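Local coordinates for protein dual specificity phosphatase 28 (PDB 5Y15) that dephosphorylates a synthetic aryl phosphate in vitro as an atypical dual-specificity phosphatase, with almost no detectable activity on phosphotyrosine and still less on phosphothreonine, at residues A[125-133]-A[158-167]; A[51-59]-A[75-83]. The protein carries 2 engineered substitutions. All blocks are in the same frame, centred on the assembly; numbering follows the deposited sequence.

Overall arrangement
Interactions 1 and 2 lie within one phosphatase catalytic domain, with centres about 18 Å apart, and meet chiefly at K125. Its backbone O reaches A52 N of interaction 2 at 2.7 Å, a probable hydrogen bond, while K125 CG lies 3.4 Å from Q76 NE2. Interaction 1 holds the phosphate-binding loop, with a phosphate ion bound, against the segment leading into helix 165-179. Its G127 lies close to S124, its N making a weak hydrogen bond to S124 OG; S124 occupies the position inferred to carry the phosphocysteine intermediate and is changed in this structure. Interaction 2 packs two outlying segments together farther from that centre, although the side chain of Q76 comes within about 6 Å of that of S124.

Interaction 1: A[125-133]-A[158-167]; sequences KNGRSRSAA and RPVAEPNPGF. With PO4 (phosphate ion), chain C.
R130 and F167 run past each other with their flat groups only 18° apart, but it is the aliphatic stem of the arginine that touches the ring, R130 CG lying 3.4 Å from F167 CE2. Beyond that point the R130 chain turns at chi3 (-58°), which swings the guanidinium edge-on to the phosphate: NE bonds O3 at 3.0 Å and NH2 bonds O4 at 3.1 Å. The remaining nitrogen, NH1, is taken by the backbone O of V91. The R128 guanidinium is presented differently, one face turned to phosphate O2, while R128 CG packs on V160 O. This is the P-loop of the protein tyrosine phosphatases, the CX5R signature running from the changed S124 to R130. The ion, probably from the crystallisation liquor, is cradled by the backbone N-H groups of N126, R128, S129 and R130. Behind the loop, R158 lays its guanidinium edge against two successive carbonyls in its own plane: NE donates to G127 O at 2.8 Å in a nearly straight bond (165°), and NH2 to N126 O at 3.1 Å and also to V36 O. E162 N grips R128 O at 2.6 Å. S129 OG accepts from N164 N at 2.9 Å and also bonds D93, whose carboxylate holds N164 ND2 as well. That amide nitrogen stands over one face of the F167 ring, toward its rim, while N164 OD1 caps helix 165-179 by accepting from F167 N. Where helix 130-142 begins, A133 CB rests 4.2 Å from P163 CB, and A132 sets its methyl against that of A161.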
loop_
_atom_site.group_PDB
_atom_site.type_symbol
_atom_site.label_atom_id
_atom_site.label_comp_id
_atom_site.label_asym_id
_atom_site.label_seq_id
_atom_site.Cartn_x
_atom_site.Cartn_y
_atom_site.Cartn_z
ATOM N N LYS A 125 -2.791 16.665 2.461
ATOM C CA LYS A 125 -2.471 18.026 2.036
ATOM C C LYS A 125 -2.078 18.896 3.227
ATOM O O LYS A 125 -0.939 19.368 3.325
ATOM C CB LYS A 125 -3.648 18.631 1.281
ATOM C CG LYS A 125 -3.355 19.988 0.648
ATOM C CD LYS A 125 -4.659 20.546 0.102
ATOM C CE LYS A 125 -4.648 22.054 0.063
ATOM N NZ LYS A 125 -5.983 22.511 -0.372
ATOM N N ASN A 126 -3.011 19.079 4.159
ATOM C CA ASN A 126 -2.791 19.933 5.320
ATOM C C ASN A 126 -2.045 19.230 6.459
ATOM O O ASN A 126 -1.585 19.904 7.388
ATOM C CB ASN A 126 -4.130 20.504 5.792
ATOM C CG ASN A 126 -4.809 21.367 4.706
ATOM O OD1 ASN A 126 -4.130 22.078 3.976
ATOM N ND2 ASN A 126 -6.136 21.306 4.610
ATOM N N GLY A 127 -1.951 17.904 6.444
ATOM C CA GLY A 127 -1.308 17.196 7.554
ATOM C C GLY A 127 -2.073 17.360 8.846
ATOM O O GLY A 127 -1.473 17.491 9.922
ATOM N N ARG A 128 -3.397 17.329 8.761
ATOM C CA ARG A 128 -4.275 17.600 9.887
ATOM C C ARG A 128 -5.436 16.622 10.027
ATOM O O ARG A 128 -5.775 16.262 11.158
ATOM C CB ARG A 128 -4.804 19.035 9.764
ATOM C CG ARG A 128 -6.089 19.339 10.491
ATOM C CD ARG A 128 -6.483 20.797 10.254
ATOM N NE ARG A 128 -7.343 20.999 9.093
ATOM C CZ ARG A 128 -7.036 21.775 8.055
ATOM N NH1 ARG A 128 -5.882 22.437 8.041
ATOM N NH2 ARG A 128 -7.890 21.906 7.039
ATOM N N SER A 129 -6.012 16.119 8.939
ATOM C CA SER A 129 -7.189 15.264 9.029
ATOM C C SER A 129 -6.928 13.846 8.524
ATOM O O SER A 129 -6.839 12.899 9.310
ATOM C CB SER A 129 -8.341 15.909 8.258
ATOM O OG SER A 129 -9.555 15.214 8.461
ATOM N N ARG A 130 -6.841 13.681 7.204
ATOM C CA ARG A 130 -6.703 12.349 6.623
ATOM C C ARG A 130 -5.498 11.598 7.182
ATOM O O ARG A 130 -5.607 10.426 7.573
ATOM C CB ARG A 130 -6.627 12.458 5.098
ATOM C CG ARG A 130 -8.010 12.697 4.486
ATOM C CD ARG A 130 -7.940 13.097 3.004
ATOM N NE ARG A 130 -7.145 14.302 2.810
ATOM C CZ ARG A 130 -6.988 14.932 1.647
ATOM N NH1 ARG A 130 -7.573 14.477 0.531
ATOM N NH2 ARG A 130 -6.234 16.018 1.608
ATOM N N SER A 131 -4.323 12.235 7.159
ATOM C CA SER A 131 -3.111 11.582 7.608
ATOM C C SER A 131 -3.126 11.366 9.117
ATOM O O SER A 131 -2.584 10.368 9.602
ATOM C CB SER A 131 -1.908 12.409 7.190
ATOM O OG SER A 131 -2.028 13.707 7.753
ATOM N N ALA A 132 -3.784 12.255 9.862
ATOM C CA ALA A 132 -3.869 12.071 11.300
ATOM C C ALA A 132 -4.767 10.895 11.627
ATOM O O ALA A 132 -4.485 10.130 12.563
ATOM C CB ALA A 132 -4.388 13.343 11.972
ATOM N N ALA A 133 -5.856 10.745 10.865
ATOM C CA ALA A 133 -6.756 9.617 11.067
ATOM C C ALA A 133 -6.053 8.302 10.773
ATOM O O ALA A 133 -6.182 7.345 11.540
ATOM C CB ALA A 133 -7.997 9.764 10.188
ATOM N N ARG A 158 1.651 16.399 16.418
ATOM C CA ARG A 158 1.159 17.392 15.460
ATOM C C ARG A 158 0.004 18.142 16.111
ATOM O O ARG A 158 -1.132 17.634 16.137
ATOM C CB ARG A 158 0.721 16.726 14.162
ATOM C CG ARG A 158 0.202 17.668 13.099
ATOM C CD ARG A 158 1.337 18.120 12.177
ATOM N NE ARG A 158 0.826 18.762 10.962
ATOM C CZ ARG A 158 1.458 19.715 10.279
ATOM N NH1 ARG A 158 2.640 20.174 10.676
ATOM N NH2 ARG A 158 0.898 20.206 9.189
ATOM N N PRO A 159 0.259 19.316 16.700
ATOM C CA PRO A 159 -0.810 20.009 17.444
ATOM C C PRO A 159 -2.025 20.346 16.614
ATOM O O PRO A 159 -3.138 20.379 17.154
ATOM C CB PRO A 159 -0.111 21.268 17.973
ATOM C CG PRO A 159 1.327 20.843 18.073
ATOM C CD PRO A 159 1.580 19.926 16.922
ATOM N N VAL A 160 -1.859 20.632 15.321
ATOM C CA VAL A 160 -3.017 20.957 14.506
ATOM C C VAL A 160 -3.876 19.740 14.193
ATOM O O VAL A 160 -5.001 19.905 13.697
ATOM C CB VAL A 160 -2.580 21.670 13.210
ATOM C CG1 VAL A 160 -1.616 22.802 13.552
ATOM C CG2 VAL A 160 -1.961 20.691 12.223
ATOM N N ALA A 161 -3.370 18.530 14.455
ATOM C CA ALA A 161 -4.079 17.306 14.089
ATOM C C ALA A 161 -5.539 17.365 14.491
ATOM O O ALA A 161 -5.872 17.697 15.631
ATOM C CB ALA A 161 -3.419 16.085 14.714
ATOM N N GLU A 162 -6.406 17.031 13.535
ATOM C CA GLU A 162 -7.850 17.042 13.693
ATOM C C GLU A 162 -8.545 16.260 12.586
ATOM O O GLU A 162 -8.878 16.837 11.550
ATOM C CB GLU A 162 -8.409 18.464 13.690
ATOM C CG GLU A 162 -9.822 18.481 14.202
ATOM C CD GLU A 162 -10.331 19.856 14.496
ATOM O OE1 GLU A 162 -10.007 20.786 13.732
ATOM O OE2 GLU A 162 -11.084 19.988 15.489
ATOM N N PRO A 163 -8.781 14.962 12.765
ATOM C CA PRO A 163 -9.626 14.239 11.812
ATOM C C PRO A 163 -10.981 14.908 11.777
ATOM O O PRO A 163 -11.507 15.301 12.819
ATOM C CB PRO A 163 -9.729 12.837 12.430
ATOM C CG PRO A 163 -8.439 12.695 13.205
ATOM C CD PRO A 163 -8.252 14.068 13.811
ATOM N N ASN A 164 -11.552 15.030 10.571
ATOM C CA ASN A 164 -12.858 15.667 10.450
ATOM C C ASN A 164 -13.897 14.803 11.164
ATOM O O ASN A 164 -13.631 13.639 11.477
ATOM C CB ASN A 164 -13.207 15.950 8.975
ATOM C CG ASN A 164 -13.621 14.716 8.172
ATOM O OD1 ASN A 164 -14.528 13.977 8.551
ATOM N ND2 ASN A 164 -12.990 14.538 7.019
ATOM N N PRO A 165 -15.064 15.366 11.504
ATOM C CA PRO A 165 -16.000 14.608 12.353
ATOM C C PRO A 165 -16.403 13.271 11.780
ATOM O O PRO A 165 -16.629 12.322 12.545
ATOM C CB PRO A 165 -17.210 15.547 12.455
ATOM C CG PRO A 165 -16.645 16.870 12.226
ATOM C CD PRO A 165 -15.600 16.700 11.197
ATOM N N GLY A 166 -16.480 13.156 10.455
ATOM C CA GLY A 166 -16.810 11.870 9.872
ATOM C C GLY A 166 -15.697 10.865 10.085
ATOM O O GLY A 166 -15.948 9.714 10.450
ATOM N N PHE A 167 -14.452 11.293 9.873
ATOM C CA PHE A 167 -13.324 10.416 10.147
ATOM C C PHE A 167 -13.266 10.038 11.623
ATOM O O PHE A 167 -12.945 8.893 11.960
ATOM C CB PHE A 167 -12.018 11.079 9.742
ATOM C CG PHE A 167 -11.872 11.308 8.269
ATOM C CD1 PHE A 167 -12.694 10.669 7.364
ATOM C CD2 PHE A 167 -10.871 12.145 7.792
ATOM C CE1 PHE A 167 -12.532 10.875 6.013
ATOM C CE2 PHE A 167 -10.711 12.366 6.443
ATOM C CZ PHE A 167 -11.535 11.731 5.551
HETATM P P PO4 C . -5.910 17.070 5.421
HETATM O O1 PO4 C . -4.781 16.751 6.392
HETATM O O2 PO4 C . -6.796 18.170 5.971
HETATM O O3 PO4 C . -6.773 15.850 5.298
HETATM O O4 PO4 C . -5.205 17.486 4.140
#

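Interaction 2: A[51-59]-A[75-83]; sequences SARAAGAEE and QQPGPQAPG. Engineered in segment 75-83: Q80 (natural residue Arg).
E58 at the start of helix 58-63 leans over A81, and its side chain runs outward across the loop. From CB, E58 CG is set anti to the carbonyl carbon (chi1 -70°) and packs 3.5 Å from A81 CA and 3.7 Å from A81 CB. A bend at chi2 (81°) then turns the chain back along the loop, so that E58 CD stands 4.1 Å from A81 N and 4.2 Å from Q80 CB. One tip oxygen, E58 OE1, lies 3.1 Å from Q80 CB; OE2 sits too close to G56 in the model and its placing is doubtful. Q80, engineered from Arg, crosses the E58 chain obliquely and ends with OE1 3.5 Å from G56 CA. The contact joins the turn between strand 47-50 and helix 58-63 to the connection between parallel strands 66-71 and 85-88 of the phosphatase sheet. Deeper in, A55 CB sits 3.5 Å from P79 CA, both residues backed by Y123. A52 CB meets Q76 OE1 at 4.0 Å. Two loop carbonyls bond outside the contact, Q76 O to N71 and R88, P77 O to the Y123 hydroxyl. With no hydrogen bond between them, the segments are held by van der Waals contact, polar tips resting against carbons rather than donors.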
loop_
_atom_site.group_PDB
_atom_site.type_symbol
_atom_site.label_atom_id
_atom_site.label_comp_id
_atom_site.label_asym_id
_atom_site.label_seq_id
_atom_site.Cartn_x
_atom_site.Cartn_y
_atom_site.Cartn_z
ATOM N N SER A 51 2.566 17.019 5.896
ATOM C CA SER A 51 1.675 17.800 5.047
ATOM C C SER A 51 2.175 17.703 3.620
ATOM O O SER A 51 3.108 16.954 3.329
ATOM C CB SER A 51 1.627 19.269 5.464
ATOM O OG SER A 51 2.932 19.817 5.408
ATOM N N ALA A 52 1.524 18.456 2.720
ATOM C CA ALA A 52 1.889 18.496 1.308
ATOM C C ALA A 52 3.397 18.594 1.149
ATOM O O ALA A 52 3.975 18.009 0.227
ATOM C CB ALA A 52 1.202 19.664 0.572
ATOM N N ARG A 53 4.048 19.344 2.036
ATOM C CA ARG A 53 5.480 19.540 1.894
ATOM C C ARG A 53 6.279 18.279 2.197
ATOM O O ARG A 53 7.427 18.175 1.749
ATOM C CB ARG A 53 5.901 20.687 2.814
ATOM C CG ARG A 53 4.926 21.877 2.683
ATOM C CD ARG A 53 5.142 22.606 1.359
ATOM N NE ARG A 53 4.242 23.742 1.120
ATOM C CZ ARG A 53 4.612 25.025 1.087
ATOM N NH1 ARG A 53 5.877 25.368 1.289
ATOM N NH2 ARG A 53 3.714 25.977 0.838
ATOM N N ALA A 54 5.671 17.293 2.876
ATOM C CA ALA A 54 6.406 16.110 3.329
ATOM C C ALA A 54 6.959 15.291 2.169
ATOM O O ALA A 54 8.131 14.897 2.181
ATOM C CB ALA A 54 5.509 15.233 4.201
ATOM N N ALA A 55 6.134 15.018 1.151
ATOM C CA ALA A 55 6.599 14.162 0.067
ATOM C C ALA A 55 7.714 14.817 -0.733
ATOM O O ALA A 55 8.466 14.110 -1.415
ATOM C CB ALA A 55 5.436 13.783 -0.846
ATOM N N GLY A 56 7.847 16.144 -0.639
ATOM C CA GLY A 56 8.869 16.947 -1.275
ATOM C C GLY A 56 10.109 17.182 -0.438
ATOM O O GLY A 56 10.947 18.006 -0.816
ATOM N N ALA A 57 10.231 16.532 0.714
ATOM C CA ALA A 57 11.453 16.570 1.529
ATOM C C ALA A 57 12.254 15.277 1.394
ATOM O O ALA A 57 12.569 14.629 2.393
ATOM C CB ALA A 57 11.112 16.854 2.989
ATOM N N GLU A 58 12.594 14.892 0.158
ATOM C CA GLU A 58 13.214 13.603 -0.159
ATOM C C GLU A 58 14.389 13.206 0.733
ATOM O O GLU A 58 14.561 12.016 1.040
ATOM C CB GLU A 58 13.688 13.597 -1.620
ATOM C CG GLU A 58 12.564 13.571 -2.666
ATOM C CD GLU A 58 11.936 14.936 -2.937
ATOM O OE1 GLU A 58 11.412 15.149 -4.061
ATOM O OE2 GLU A 58 11.993 15.790 -2.030
ATOM N N GLU A 59 15.195 14.178 1.173
ATOM C CA GLU A 59 16.377 13.830 1.955
ATOM C C GLU A 59 16.036 13.572 3.417
ATOM O O GLU A 59 16.679 12.730 4.063
ATOM C CB GLU A 59 17.439 14.933 1.821
ATOM C CG GLU A 59 18.678 14.787 2.752
ATOM C CD GLU A 59 19.616 13.624 2.377
ATOM O OE1 GLU A 59 19.368 12.480 2.840
ATOM O OE2 GLU A 59 20.603 13.873 1.639
ATOM N N GLN A 75 -5.844 13.627 -4.910
ATOM C CA GLN A 75 -5.215 14.500 -5.886
ATOM C C GLN A 75 -3.856 15.002 -5.458
ATOM O O GLN A 75 -3.251 15.752 -6.226
ATOM C CB GLN A 75 -6.074 15.759 -6.131
ATOM C CG GLN A 75 -7.523 15.553 -6.518
ATOM C CD GLN A 75 -7.693 14.697 -7.739
ATOM O OE1 GLN A 75 -6.767 14.545 -8.541
ATOM N NE2 GLN A 75 -8.890 14.140 -7.906
ATOM N N GLN A 76 -3.278 14.499 -4.308
ATOM C CA GLN A 76 -1.978 15.066 -3.997
ATOM C C GLN A 76 -0.897 14.211 -4.635
ATOM O O GLN A 76 -1.074 13.000 -4.789
ATOM C CB GLN A 76 -1.736 15.155 -2.478
ATOM C CG GLN A 76 -2.705 16.073 -1.727
ATOM C CD GLN A 76 -2.480 17.551 -2.035
ATOM O OE1 GLN A 76 -1.342 18.037 -2.038
ATOM N NE2 GLN A 76 -3.569 18.273 -2.303
ATOM N N PRO A 77 0.168 14.841 -5.112
ATOM C CA PRO A 77 1.206 14.094 -5.820
ATOM C C PRO A 77 2.000 13.215 -4.862
ATOM O O PRO A 77 2.331 13.614 -3.744
ATOM C CB PRO A 77 2.071 15.202 -6.437
ATOM C CG PRO A 77 1.856 16.371 -5.514
ATOM C CD PRO A 77 0.401 16.295 -5.167
ATOM N N GLY A 78 2.359 12.031 -5.350
ATOM C CA GLY A 78 3.104 11.063 -4.588
ATOM C C GLY A 78 4.490 11.549 -4.241
ATOM O O GLY A 78 4.941 12.601 -4.708
ATOM N N PRO A 79 5.194 10.801 -3.400
ATOM C CA PRO A 79 6.531 11.244 -3.007
ATOM C C PRO A 79 7.416 11.341 -4.230
ATOM O O PRO A 79 7.676 10.353 -4.925
ATOM C CB PRO A 79 6.994 10.150 -2.035
ATOM C CG PRO A 79 6.289 8.924 -2.525
ATOM C CD PRO A 79 4.911 9.435 -2.920
ATOM N N GLN A 80 7.845 12.559 -4.535
ATOM C CA GLN A 80 8.828 12.710 -5.594
ATOM C C GLN A 80 10.119 11.966 -5.259
ATOM O O GLN A 80 11.021 11.907 -6.107
ATOM C CB GLN A 80 9.063 14.210 -5.855
ATOM C CG GLN A 80 7.806 14.972 -6.362
ATOM C CD GLN A 80 7.503 16.256 -5.571
ATOM O OE1 GLN A 80 7.379 16.226 -4.344
ATOM N NE2 GLN A 80 7.369 17.382 -6.279
ATOM N N ALA A 81 10.203 11.378 -4.049
ATOM C CA ALA A 81 11.311 10.500 -3.671
ATOM C C ALA A 81 11.277 9.206 -4.480
ATOM O O ALA A 81 10.242 8.526 -4.522
ATOM C CB ALA A 81 11.254 10.180 -2.182
ATOM N N PRO A 82 12.386 8.822 -5.106
ATOM C CA PRO A 82 12.409 7.665 -6.002
ATOM C C PRO A 82 12.725 6.371 -5.271
ATOM O O PRO A 82 13.336 6.358 -4.200
ATOM C CB PRO A 82 13.538 8.025 -6.977
ATOM C CG PRO A 82 14.524 8.769 -6.090
ATOM C CD PRO A 82 13.705 9.478 -5.020
ATOM N N GLY A 83 12.243 5.269 -5.849
ATOM C CA GLY A 83 12.459 3.949 -5.287
ATOM C C GLY A 83 11.677 3.626 -4.033
ATOM O O GLY A 83 11.762 2.492 -3.549
#